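PDB 1MKM: IclR transcriptional regulator from Thermotoga maritima, which probably binds DNA as a zinc-containing transcriptional regulator of the IclR family, with a winged helix-turn-helix domain and a GAF-like C-terminal domain. Local coordinates for residues 102-107 / 140-145. Residues are numbered along the deposited sequence; the frame is centred on the assembly and turned at random.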
loop_
_atom_site.group_PDB
_atom_site.type_symbol
_atom_site.label_atom_id
_atom_site.label_comp_id
_atom_site.label_asym_id
_atom_site.label_seq_id
_atom_site.Cartn_x
_atom_site.Cartn_y
_atom_site.Cartn_z
ATOM N N ILE B 102 27.229 -2.770 17.057
ATOM C CA ILE B 102 27.641 -1.428 17.453
ATOM C C ILE B 102 29.124 -1.213 17.245
ATOM O O ILE B 102 29.934 -2.065 17.606
ATOM C CB ILE B 102 27.294 -1.128 18.928
ATOM C CG1 ILE B 102 28.300 -1.790 19.865
ATOM C CG2 ILE B 102 25.916 -1.655 19.245
ATOM C CD1 ILE B 102 28.061 -1.445 21.334
ATOM N N LEU B 103 29.465 -0.072 16.646
ATOM C CA LEU B 103 30.862 0.306 16.373
ATOM C C LEU B 103 31.421 1.051 17.567
ATOM O O LEU B 103 30.818 2.015 18.019
ATOM C CB LEU B 103 30.940 1.228 15.147
ATOM C CG LEU B 103 32.295 1.811 14.730
ATOM C CD1 LEU B 103 33.218 0.705 14.228
ATOM C CD2 LEU B 103 32.073 2.843 13.629
ATOM N N LYS B 104 32.563 0.596 18.073
ATOM C CA LYS B 104 33.234 1.215 19.221
ATOM C C LYS B 104 33.842 2.563 18.829
ATOM O O LYS B 104 34.722 2.615 17.980
ATOM C CB LYS B 104 34.335 0.279 19.720
ATOM C CG LYS B 104 35.430 0.922 20.581
ATOM C CD LYS B 104 35.016 1.090 22.035
ATOM C CE LYS B 104 36.247 1.172 22.929
ATOM N NZ LYS B 104 37.099 2.342 22.591
ATOM N N ASP B 105 33.373 3.650 19.438
ATOM C CA ASP B 105 33.911 4.980 19.128
ATOM C C ASP B 105 34.169 5.763 20.416
ATOM O O ASP B 105 33.333 6.560 20.859
ATOM C CB ASP B 105 32.941 5.757 18.238
ATOM C CG ASP B 105 33.569 7.004 17.651
ATOM O OD1 ASP B 105 34.596 6.874 16.952
ATOM O OD2 ASP B 105 33.037 8.108 17.885
ATOM N N GLY B 106 35.340 5.529 20.999
ATOM C CA GLY B 106 35.695 6.175 22.245
ATOM C C GLY B 106 35.013 5.467 23.406
ATOM O O GLY B 106 35.156 4.255 23.581
ATOM N N PHE B 107 34.258 6.237 24.183
ATOM C CA PHE B 107 33.530 5.747 25.346
ATOM C C PHE B 107 32.042 5.646 25.018
ATOM O O PHE B 107 31.179 5.632 25.909
ATOM C CB PHE B 107 33.747 6.698 26.530
ATOM C CG PHE B 107 35.143 6.662 27.100
ATOM C CD1 PHE B 107 36.213 6.177 26.347
ATOM C CD2 PHE B 107 35.390 7.128 28.389
ATOM C CE1 PHE B 107 37.506 6.160 26.867
ATOM C CE2 PHE B 107 36.681 7.116 28.919
ATOM C CZ PHE B 107 37.739 6.630 28.157
ATOM N N LYS B 140 29.018 -3.550 27.254
ATOM C CA LYS B 140 29.878 -4.105 28.293
ATOM C C LYS B 140 30.762 -5.168 27.668
ATOM O O LYS B 140 31.919 -5.324 28.035
ATOM C CB LYS B 140 29.033 -4.703 29.420
ATOM C CG LYS B 140 28.171 -3.670 30.125
ATOM C CD LYS B 140 27.288 -4.278 31.195
ATOM C CE LYS B 140 26.231 -5.187 30.592
ATOM N NZ LYS B 140 25.259 -5.647 31.627
ATOM N N SER B 141 30.209 -5.904 26.714
ATOM C CA SER B 141 30.970 -6.932 26.020
ATOM C C SER B 141 32.238 -6.277 25.450
ATOM O O SER B 141 33.281 -6.917 25.331
ATOM C CB SER B 141 30.113 -7.528 24.895
ATOM O OG SER B 141 30.664 -8.718 24.358
ATOM N N ILE B 142 32.148 -4.993 25.102
ATOM C CA ILE B 142 33.295 -4.267 24.553
ATOM C C ILE B 142 34.167 -3.727 25.681
ATOM O O ILE B 142 35.397 -3.695 25.567
ATOM C CB ILE B 142 32.849 -3.086 23.653
ATOM C CG1 ILE B 142 32.215 -3.624 22.365
ATOM C CG2 ILE B 142 34.045 -2.191 23.323
ATOM C CD1 ILE B 142 31.609 -2.552 21.483
ATOM N N LEU B 143 33.523 -3.304 26.767
ATOM C CA LEU B 143 34.230 -2.782 27.932
ATOM C C LEU B 143 34.886 -3.900 28.729
ATOM O O LEU B 143 35.489 -3.655 29.775
ATOM C CB LEU B 143 33.265 -2.028 28.846
ATOM C CG LEU B 143 33.180 -0.515 28.644
ATOM C CD1 LEU B 143 32.209 0.100 29.656
ATOM C CD2 LEU B 143 34.576 0.072 28.810
ATOM N N ALA B 144 34.760 -5.127 28.235
ATOM C CA ALA B 144 35.335 -6.281 28.909
ATOM C C ALA B 144 36.594 -6.746 28.207
ATOM O O ALA B 144 37.074 -7.850 28.453
ATOM C CB ALA B 144 34.321 -7.419 28.960
ATOM N N PHE B 145 37.121 -5.911 27.320
ATOM C CA PHE B 145 38.331 -6.257 26.590
ATOM C C PHE B 145 39.177 -5.045 26.235
ATOM O O PHE B 145 40.217 -5.177 25.586
ATOM C CB PHE B 145 37.995 -7.049 25.320
ATOM C CG PHE B 145 37.573 -8.467 25.586
ATOM C CD1 PHE B 145 36.266 -8.762 25.960
ATOM C CD2 PHE B 145 38.500 -9.505 25.504
ATOM C CE1 PHE B 145 35.886 -10.066 26.251
ATOM C CE2 PHE B 145 38.131 -10.815 25.792
ATOM C CZ PHE B 145 36.820 -11.095 26.168
#
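Ile142 makes a small, wholly apolar helix-on-sheet contact with Ile102 and Lys104 in the GAF-like C-terminal domain, where helix 137-143 lies over one face of strand 98-105. The backbones stay apart, the closest CA atoms being those of Lys104 and Ile142 at 7.6 Å, and the gap is bridged by the two branches of Ile142 meeting the strand's side chains. Its longer branch ends in CD1, which meets Ile102 CD1 at 3.7 Å and also brushes Ile102 CG1, the two side chains crossing at a slant. Its short branch, CG2, is directed anti to the backbone N and presses on the aliphatic part of the lysine, 3.7 Å from Lys104 CD. The lysine chain bends at chi2 (81°) and again at chi4 (61°), laying its methylenes against the isoleucine while the ammonium turns back to its own segment. There Lys104 NZ bonds to Gly106 O at 2.9 Å, approaching a lone pair within the plane of the carbonyl, and also to the hydroxyl of Tyr210. Replacing Lys104 by an alanine removes the methylenes over Ile142 CG2 and is likely to leave Gly106 O and the Tyr210 hydroxyl without this partner. Strand 98-105 runs between strands 108-115 and 211-220, with the side chain of Ile102 about 7 Å from a bound zinc ion; Leu133 touches both Ile102 and Lys104, and the next helix residue, Leu143, packs on helices 148-157 and 171-184.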